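PDB 2WAD: penicillin-binding protein 2B from Streptococcus pneumoniae, which probably forms the peptide cross-links between glycan strands of cell wall peptidoglycan, as a penicillin-binding transpeptidase of the machinery that builds the peripheral wall. Local coordinates for residues V649-N654 against P663-D668; G342-A347 against Y523-L528. All coordinates share one frame; numbering follows the deposited sequence.

Contact 1: residues V649-N654 against P663-D668; sequences VVFPHN and PAIARD. Unlike the reference sequence in segment 663-668: A664 (reference Ser). With ZN (zinc ion), chain E.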
ATOM      1  N   VAL A 649     -16.424  -1.035   8.807  1.00 30.53           N
ATOM      2  CA  VAL A 649     -17.171  -1.330   7.597  1.00 32.57           C
ATOM      3  C   VAL A 649     -17.669  -0.002   7.084  1.00 31.78           C
ATOM      4  O   VAL A 649     -18.241   0.773   7.843  1.00 33.12           O
ATOM      5  CB  VAL A 649     -18.365  -2.299   7.846  1.00 32.61           C
ATOM      6  CG1 VAL A 649     -19.243  -2.350   6.577  1.00 32.22           C
ATOM      7  CG2 VAL A 649     -17.840  -3.695   8.238  1.00 28.16           C
ATOM      8  N   VAL A 650     -17.408   0.260   5.811  1.00 31.54           N
ATOM      9  CA  VAL A 650     -17.714   1.562   5.235  1.00 31.78           C
ATOM     10  C   VAL A 650     -18.572   1.292   4.010  1.00 34.00           C
ATOM     11  O   VAL A 650     -18.132   0.638   3.072  1.00 34.82           O
ATOM     12  CB  VAL A 650     -16.415   2.331   4.841  1.00 32.01           C
ATOM     13  CG1 VAL A 650     -16.761   3.645   4.161  1.00 31.07           C
ATOM     14  CG2 VAL A 650     -15.532   2.577   6.112  1.00 31.82           C
ATOM     15  N   PHE A 651     -19.809   1.764   4.037  1.00 33.69           N
ATOM     16  CA  PHE A 651     -20.772   1.460   2.981  1.00 33.75           C
ATOM     17  C   PHE A 651     -21.483   2.762   2.679  1.00 32.52           C
ATOM     18  O   PHE A 651     -22.523   3.050   3.266  1.00 32.11           O
ATOM     19  CB  PHE A 651     -21.804   0.442   3.499  1.00 35.26           C
ATOM     20  CG  PHE A 651     -22.571  -0.268   2.400  1.00 34.27           C
ATOM     21  CD1 PHE A 651     -22.960   0.408   1.268  1.00 34.81           C
ATOM     22  CD2 PHE A 651     -22.907  -1.618   2.520  1.00 33.89           C
ATOM     23  CE1 PHE A 651     -23.658  -0.227   0.247  1.00 39.01           C
ATOM     24  CE2 PHE A 651     -23.612  -2.274   1.506  1.00 32.86           C
ATOM     25  CZ  PHE A 651     -23.995  -1.569   0.367  1.00 31.07           C
ATOM     26  N   PRO A 652     -20.918   3.571   1.779  1.00 33.71           N
ATOM     27  CA  PRO A 652     -21.412   4.932   1.591  1.00 33.44           C
ATOM     28  C   PRO A 652     -22.672   5.038   0.712  1.00 34.34           C
ATOM     29  O   PRO A 652     -22.905   4.215  -0.157  1.00 34.71           O
ATOM     30  CB  PRO A 652     -20.234   5.627   0.906  1.00 32.96           C
ATOM     31  CG  PRO A 652     -19.437   4.517   0.275  1.00 34.68           C
ATOM     32  CD  PRO A 652     -19.676   3.287   1.031  1.00 33.77           C
ATOM     33  N   HIS A 653     -23.482   6.056   0.964  1.00 35.78           N
ATOM     34  CA  HIS A 653     -24.659   6.397   0.174  1.00 37.15           C
ATOM     35  C   HIS A 653     -25.609   5.234  -0.073  1.00 39.31           C
ATOM     36  O   HIS A 653     -26.065   5.013  -1.188  1.00 40.76           O
ATOM     37  CB  HIS A 653     -24.246   7.116  -1.111  1.00 36.85           C
ATOM     38  CG  HIS A 653     -23.405   8.327  -0.852  1.00 33.83           C
ATOM     39  ND1 HIS A 653     -23.895   9.427  -0.180  1.00 37.90           N
ATOM     40  CD2 HIS A 653     -22.110   8.605  -1.138  1.00 33.58           C
ATOM     41  CE1 HIS A 653     -22.941  10.339  -0.071  1.00 35.48           C
ATOM     42  NE2 HIS A 653     -21.843   9.858  -0.623  1.00 38.03           N
ATOM     43  N   ASN A 654     -25.886   4.479   0.982  1.00 39.30           N
ATOM     44  CA  ASN A 654     -26.909   3.446   0.979  1.00 41.97           C
ATOM     45  C   ASN A 654     -28.173   4.104   1.528  1.00 45.86           C
ATOM     46  O   ASN A 654     -28.170   4.625   2.639  1.00 46.38           O
ATOM     47  CB  ASN A 654     -26.472   2.234   1.824  1.00 40.74           C
ATOM     48  CG  ASN A 654     -27.456   1.060   1.745  1.00 43.48           C
ATOM     49  OD1 ASN A 654     -28.671   1.254   1.837  1.00 42.95           O
ATOM     50  ND2 ASN A 654     -26.935  -0.155   1.554  1.00 36.90           N
ATOM     51  N   PRO A 663     -23.831  -2.879  10.619  1.00 34.39           N
ATOM     52  CA  PRO A 663     -23.597  -3.719  11.793  1.00 35.57           C
ATOM     53  C   PRO A 663     -23.644  -5.212  11.466  1.00 35.66           C
ATOM     54  O   PRO A 663     -22.895  -5.993  12.054  1.00 37.72           O
ATOM     55  CB  PRO A 663     -24.774  -3.366  12.715  1.00 38.99           C
ATOM     56  CG  PRO A 663     -25.177  -1.952  12.286  1.00 37.60           C
ATOM     57  CD  PRO A 663     -24.883  -1.858  10.837  1.00 34.80           C
ATOM     58  N   ALA A 664     -24.486  -5.612  10.512  1.00 35.93           N
ATOM     59  CA  ALA A 664     -24.647  -7.039  10.200  1.00 34.46           C
ATOM     60  C   ALA A 664     -23.419  -7.538   9.444  1.00 32.54           C
ATOM     61  O   ALA A 664     -22.938  -8.656   9.660  1.00 34.64           O
ATOM     62  CB  ALA A 664     -25.928  -7.282   9.383  1.00 33.01           C
ATOM     63  N   ILE A 665     -22.891  -6.707   8.560  1.00 31.32           N
ATOM     64  CA  ILE A 665     -21.628  -7.049   7.903  1.00 33.35           C
ATOM     65  C   ILE A 665     -20.497  -7.176   8.924  1.00 32.47           C
ATOM     66  O   ILE A 665     -19.799  -8.186   8.942  1.00 31.47           O
ATOM     67  CB  ILE A 665     -21.252  -6.052   6.785  1.00 33.85           C
ATOM     68  CG1 ILE A 665     -22.314  -6.083   5.679  1.00 34.75           C
ATOM     69  CG2 ILE A 665     -19.884  -6.403   6.205  1.00 33.04           C
ATOM     70  CD1 ILE A 665     -22.299  -4.845   4.784  1.00 31.98           C
ATOM     71  N   ALA A 666     -20.361  -6.177   9.798  1.00 33.51           N
ATOM     72  CA  ALA A 666     -19.363  -6.195  10.876  1.00 34.74           C
ATOM     73  C   ALA A 666     -19.461  -7.471  11.727  1.00 33.71           C
ATOM     74  O   ALA A 666     -18.472  -8.135  12.034  1.00 38.32           O
ATOM     75  CB  ALA A 666     -19.519  -4.923  11.771  1.00 28.57           C
ATOM     76  N   ARG A 667     -20.673  -7.806  12.139  1.00 34.33           N
ATOM     77  CA  ARG A 667     -20.923  -9.011  12.931  1.00 31.00           C
ATOM     78  C   ARG A 667     -20.509 -10.256  12.171  1.00 30.39           C
ATOM     79  O   ARG A 667     -19.886 -11.164  12.722  1.00 32.90           O
ATOM     80  CB  ARG A 667     -22.435  -9.063  13.179  1.00 29.91           C
ATOM     81  CG  ARG A 667     -22.924 -10.346  13.866  1.00 35.74           C
ATOM     82  CD  ARG A 667     -24.435 -10.418  13.715  1.00 34.79           C
ATOM     83  NE  ARG A 667     -24.777 -10.754  12.330  1.00 34.07           N
ATOM     84  CZ  ARG A 667     -25.904 -10.386  11.738  1.00 40.35           C
ATOM     85  NH1 ARG A 667     -26.772  -9.645  12.413  1.00 38.89           N
ATOM     86  NH2 ARG A 667     -26.153 -10.752  10.480  1.00 34.69           N
ATOM     87  N   ASP A 668     -20.896 -10.330  10.901  1.00 31.76           N
ATOM     88  CA  ASP A 668     -20.649 -11.549  10.148  1.00 34.34           C
ATOM     89  C   ASP A 668     -19.157 -11.701   9.864  1.00 36.18           C
ATOM     90  O   ASP A 668     -18.686 -12.830   9.703  1.00 36.19           O
ATOM     91  CB  ASP A 668     -21.396 -11.550   8.819  1.00 32.95           C
ATOM     92  CG  ASP A 668     -22.889 -11.790   8.971  1.00 36.38           C
ATOM     93  OD1 ASP A 668     -23.579 -11.684   7.943  1.00 39.31           O
ATOM     94  OD2 ASP A 668     -23.385 -12.046  10.084  1.00 39.72           O
TER
HETATM   95 ZN    ZN E 701     -19.931  10.377  -0.296  1.00 57.20          ZN
HETATM   96  O   HOH W   1     -18.915   9.950  -2.246  1.00 36.17           O
HETATM   97  O   HOH W   2     -18.799   9.311   1.261  1.00 20.95           O

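Contact 2: residues G342-A347 against Y523-L528; sequences GVYAVA and YTPMQL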
ATOM      1  N   GLY A 342     -19.437   1.638  -3.524  1.00 34.48           N
ATOM      2  CA  GLY A 342     -18.863   0.333  -3.215  1.00 37.13           C
ATOM      3  C   GLY A 342     -18.918   0.078  -1.723  1.00 32.97           C
ATOM      4  O   GLY A 342     -19.613   0.791  -1.037  1.00 29.69           O
ATOM      5  N   VAL A 343     -18.204  -0.931  -1.232  1.00 33.26           N
ATOM      6  CA  VAL A 343     -18.267  -1.249   0.186  1.00 33.80           C
ATOM      7  C   VAL A 343     -16.869  -1.737   0.574  1.00 35.14           C
ATOM      8  O   VAL A 343     -16.210  -2.381  -0.249  1.00 34.90           O
ATOM      9  CB  VAL A 343     -19.371  -2.304   0.477  1.00 33.57           C
ATOM     10  CG1 VAL A 343     -19.070  -3.568  -0.287  1.00 32.07           C
ATOM     11  CG2 VAL A 343     -19.480  -2.610   2.005  1.00 30.19           C
ATOM     12  N   TYR A 344     -16.412  -1.390   1.778  1.00 31.88           N
ATOM     13  CA  TYR A 344     -15.034  -1.645   2.197  1.00 31.34           C
ATOM     14  C   TYR A 344     -15.037  -2.121   3.650  1.00 31.34           C
ATOM     15  O   TYR A 344     -15.870  -1.676   4.433  1.00 37.37           O
ATOM     16  CB  TYR A 344     -14.196  -0.347   2.057  1.00 34.42           C
ATOM     17  CG  TYR A 344     -14.090   0.061   0.604  1.00 32.52           C
ATOM     18  CD1 TYR A 344     -13.016  -0.356  -0.184  1.00 33.23           C
ATOM     19  CD2 TYR A 344     -15.100   0.794   0.003  1.00 31.06           C
ATOM     20  CE1 TYR A 344     -12.938  -0.035  -1.528  1.00 33.71           C
ATOM     21  CE2 TYR A 344     -15.044   1.104  -1.356  1.00 32.99           C
ATOM     22  CZ  TYR A 344     -13.965   0.681  -2.113  1.00 38.07           C
ATOM     23  OH  TYR A 344     -13.912   0.980  -3.454  1.00 33.59           O
ATOM     24  N   ALA A 345     -14.113  -3.012   4.000  1.00 30.05           N
ATOM     25  CA  ALA A 345     -13.991  -3.550   5.341  1.00 29.38           C
ATOM     26  C   ALA A 345     -12.522  -3.800   5.589  1.00 29.60           C
ATOM     27  O   ALA A 345     -11.832  -4.291   4.707  1.00 32.65           O
ATOM     28  CB  ALA A 345     -14.752  -4.867   5.497  1.00 28.60           C
ATOM     29  N   VAL A 346     -12.068  -3.485   6.795  1.00 31.48           N
ATOM     30  CA  VAL A 346     -10.699  -3.742   7.216  1.00 32.76           C
ATOM     31  C   VAL A 346     -10.852  -4.315   8.616  1.00 32.82           C
ATOM     32  O   VAL A 346     -11.568  -3.757   9.457  1.00 34.90           O
ATOM     33  CB  VAL A 346      -9.833  -2.428   7.316  1.00 36.07           C
ATOM     34  CG1 VAL A 346      -8.487  -2.705   8.015  1.00 34.34           C
ATOM     35  CG2 VAL A 346      -9.551  -1.835   5.953  1.00 30.19           C
ATOM     36  N   ALA A 347     -10.218  -5.456   8.839  1.00 31.86           N
ATOM     37  CA  ALA A 347     -10.188  -6.084  10.152  1.00 32.80           C
ATOM     38  C   ALA A 347      -8.749  -6.065  10.652  1.00 32.90           C
ATOM     39  O   ALA A 347      -7.828  -6.434   9.907  1.00 30.88           O
ATOM     40  CB  ALA A 347     -10.661  -7.574  10.032  1.00 31.87           C
ATOM     41  N   TYR A 523     -12.436  10.115   5.804  1.00 34.42           N
ATOM     42  CA  TYR A 523     -11.380   9.224   6.250  1.00 34.25           C
ATOM     43  C   TYR A 523     -11.368   7.938   5.419  1.00 35.83           C
ATOM     44  O   TYR A 523     -12.383   7.590   4.794  1.00 35.53           O
ATOM     45  CB  TYR A 523     -11.632   8.866   7.718  1.00 33.75           C
ATOM     46  CG  TYR A 523     -11.754  10.049   8.660  1.00 31.60           C
ATOM     47  CD1 TYR A 523     -10.828  11.109   8.643  1.00 38.27           C
ATOM     48  CD2 TYR A 523     -12.801  10.126   9.547  1.00 32.69           C
ATOM     49  CE1 TYR A 523     -10.935  12.186   9.514  1.00 30.50           C
ATOM     50  CE2 TYR A 523     -12.936  11.202  10.399  1.00 31.10           C
ATOM     51  CZ  TYR A 523     -11.990  12.207  10.406  1.00 30.76           C
ATOM     52  OH  TYR A 523     -12.171  13.255  11.288  1.00 33.78           O
ATOM     53  N   THR A 524     -10.232   7.244   5.403  1.00 32.82           N
ATOM     54  CA  THR A 524     -10.127   5.950   4.722  1.00 32.81           C
ATOM     55  C   THR A 524     -10.631   4.809   5.630  1.00 32.70           C
ATOM     56  O   THR A 524     -10.729   4.958   6.837  1.00 30.87           O
ATOM     57  CB  THR A 524      -8.673   5.595   4.398  1.00 32.32           C
ATOM     58  OG1 THR A 524      -7.994   5.326   5.626  1.00 35.99           O
ATOM     59  CG2 THR A 524      -7.949   6.716   3.652  1.00 36.02           C
ATOM     60  N   PRO A 525     -10.945   3.646   5.045  1.00 32.01           N
ATOM     61  CA  PRO A 525     -11.403   2.529   5.875  1.00 28.88           C
ATOM     62  C   PRO A 525     -10.299   2.045   6.829  1.00 30.79           C
ATOM     63  O   PRO A 525     -10.617   1.602   7.927  1.00 31.84           O
ATOM     64  CB  PRO A 525     -11.820   1.460   4.842  1.00 28.94           C
ATOM     65  CG  PRO A 525     -12.181   2.248   3.595  1.00 28.95           C
ATOM     66  CD  PRO A 525     -11.275   3.484   3.612  1.00 32.36           C
ATOM     67  N   MET A 526      -9.021   2.129   6.440  1.00 30.38           N
ATOM     68  CA  MET A 526      -7.926   1.755   7.325  1.00 28.68           C
ATOM     69  C   MET A 526      -7.875   2.660   8.557  1.00 29.85           C
ATOM     70  O   MET A 526      -7.701   2.171   9.683  1.00 32.38           O
ATOM     71  CB  MET A 526      -6.592   1.710   6.553  1.00 31.80           C
ATOM     72  CG  MET A 526      -5.370   1.274   7.347  1.00 29.56           C
ATOM     73  SD  MET A 526      -5.470  -0.475   7.838  1.00 34.16           S
ATOM     74  CE  MET A 526      -5.506  -1.247   6.226  1.00 31.92           C
ATOM     75  N   GLN A 527      -8.045   3.967   8.366  1.00 30.34           N
ATOM     76  CA  GLN A 527      -8.103   4.921   9.492  1.00 30.87           C
ATOM     77  C   GLN A 527      -9.253   4.580  10.455  1.00 35.22           C
ATOM     78  O   GLN A 527      -9.103   4.658  11.693  1.00 36.69           O
ATOM     79  CB  GLN A 527      -8.246   6.365   8.980  1.00 30.79           C
ATOM     80  CG  GLN A 527      -6.982   6.951   8.279  1.00 31.22           C
ATOM     81  CD  GLN A 527      -7.212   8.343   7.723  1.00 34.45           C
ATOM     82  OE1 GLN A 527      -8.123   8.550   6.942  1.00 34.14           O
ATOM     83  NE2 GLN A 527      -6.384   9.306   8.115  1.00 37.55           N
ATOM     84  N   LEU A 528     -10.412   4.238   9.886  1.00 32.55           N
ATOM     85  CA  LEU A 528     -11.587   3.903  10.725  1.00 35.06           C
ATOM     86  C   LEU A 528     -11.400   2.570  11.461  1.00 32.76           C
ATOM     87  O   LEU A 528     -11.857   2.445  12.585  1.00 33.03           O
ATOM     88  CB  LEU A 528     -12.902   3.930   9.911  1.00 34.33           C
ATOM     89  CG  LEU A 528     -13.273   5.349   9.441  1.00 34.64           C
ATOM     90  CD1 LEU A 528     -14.212   5.309   8.219  1.00 35.88           C
ATOM     91  CD2 LEU A 528     -13.974   6.052  10.574  1.00 27.34           C
TER

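Contact 1: residues V649-N654 against P663-D668
On the helix that packs I665 on V649 and F651, and A666 on V649, D668 OD2 is gripped by two nitrogens of R667. R667 NE lies 2.9 Å and R667 NH2 3.1 Å from D668 OD2, a side-on salt bridge in which both nitrogens come from one face of the carboxylate. The oxygen lies almost in the guanidinium plane, and A664 CA, at a position that is serine in the reference sequence, covers a face of that group over its centre. With Y327 OH bonded to D668 OD1 and A603 O to R667 NH1, each of the two charged groups has a second partner.

The contact itself is wholly apolar. V649 presents both methyls: with CG1 anti to the backbone N (chi1 170°), V649 CG2 reaches the helix backbone, 3.9 Å from A666 N, and also lies 4.1 Å from A666 CB. I665 crosses V649 at about a right angle, its CG2 4.0 Å from V649 CG2. Its other branch ends in CD1, which meets the F651 ring at the edge, in plane, I665 CD1 lying 4.0 Å from F651 CD2. One ring face carries N654 ND2 near its rim, an amide nitrogen held by E331.

Farther along the same loop, H653 binds a zinc ion through NE2 at 2.0 Å, with two waters as further ligands.

V649 and F651 thus sit where the end of strand 645-650 runs into the following turn, with helix 661-676 laid against them. Helix 314-334 completes this layer: F328 meets the F651 ring with planes nearly parallel, and L324 and Y327 touch I665. V650, the residue between, instead touches P525 and L528 of helix 525-536.

Contact 2: residues G342-A347 against Y523-L528
P525 pushes its ring corner against Y344 and V346, two residues apart on strand 342-348. The tip, P525 CG, lies 3.6 Å from Y344 CB, and the neighbouring P525 CB is 4.2 Å from V346 CG2, so the proline bump fills the hollow between them. Y344 can receive it because CG stands anti to its carbonyl carbon (chi1 -65°): CB faces the helix while the ring leads away, obliquely to the proline.

V346 is the knob in the other direction. Its CG2 rests over the P525-M526 peptide, 4.0 Å from P525 C, and its CG1 meets the thioether of M526, 3.8 Å from M526 SD and equally far from CE. M526 starts with CG anti to the backbone N (chi1 -178°), then folds at both later torsions, which swings sulfur and methyl back across the valine at about a right angle.

The helix start is tied down by a capping box. T524 OG1 accepts from Q527 N at 3.1 Å, and Q527 OE1 takes T524 N at 2.9 Å, on a lone pair in the carbonyl plane. The remaining amide nitrogen, Q527 NE2, goes to the carbonyls of S489 and T500, so both polar atoms of the Q527 amide have partners, which fixes its rotation.

The joint is made by apolar side chains, V346 also packing on the P525-M526 peptide, with no hydrogen bond between strand and helix. Polar groups beside it pair away from the interface: Y344 OH bonds D373, and the capping box takes up the backbone N of Q527 and of the N-cap T524. Cohesion here therefore rests on van der Waals fit between buried side chains.

Overall arrangement
Contacts 1 and 2 lie in the transpeptidase domain with centres about 10 Å apart. Strands 342-348 and 645-650 are antiparallel neighbours in its central antiparallel sheet, joined where V650 N meets Y344 O in a probable hydrogen bond (2.8 Å), while F651 CD2 packs on V343 CG2. The helices cover the sheet on its two faces: 661-676 with 314-334 on one, 525-536 on the other. Contact 2 is long-range and closes before contact 1, a local strand-to-helix connection near the C-terminus, opens. Together they describe a helix-sheet-helix sandwich characteristic of penicillin-recognising enzymes, in which helices far apart in sequence meet on one sheet, away from the annotated sites.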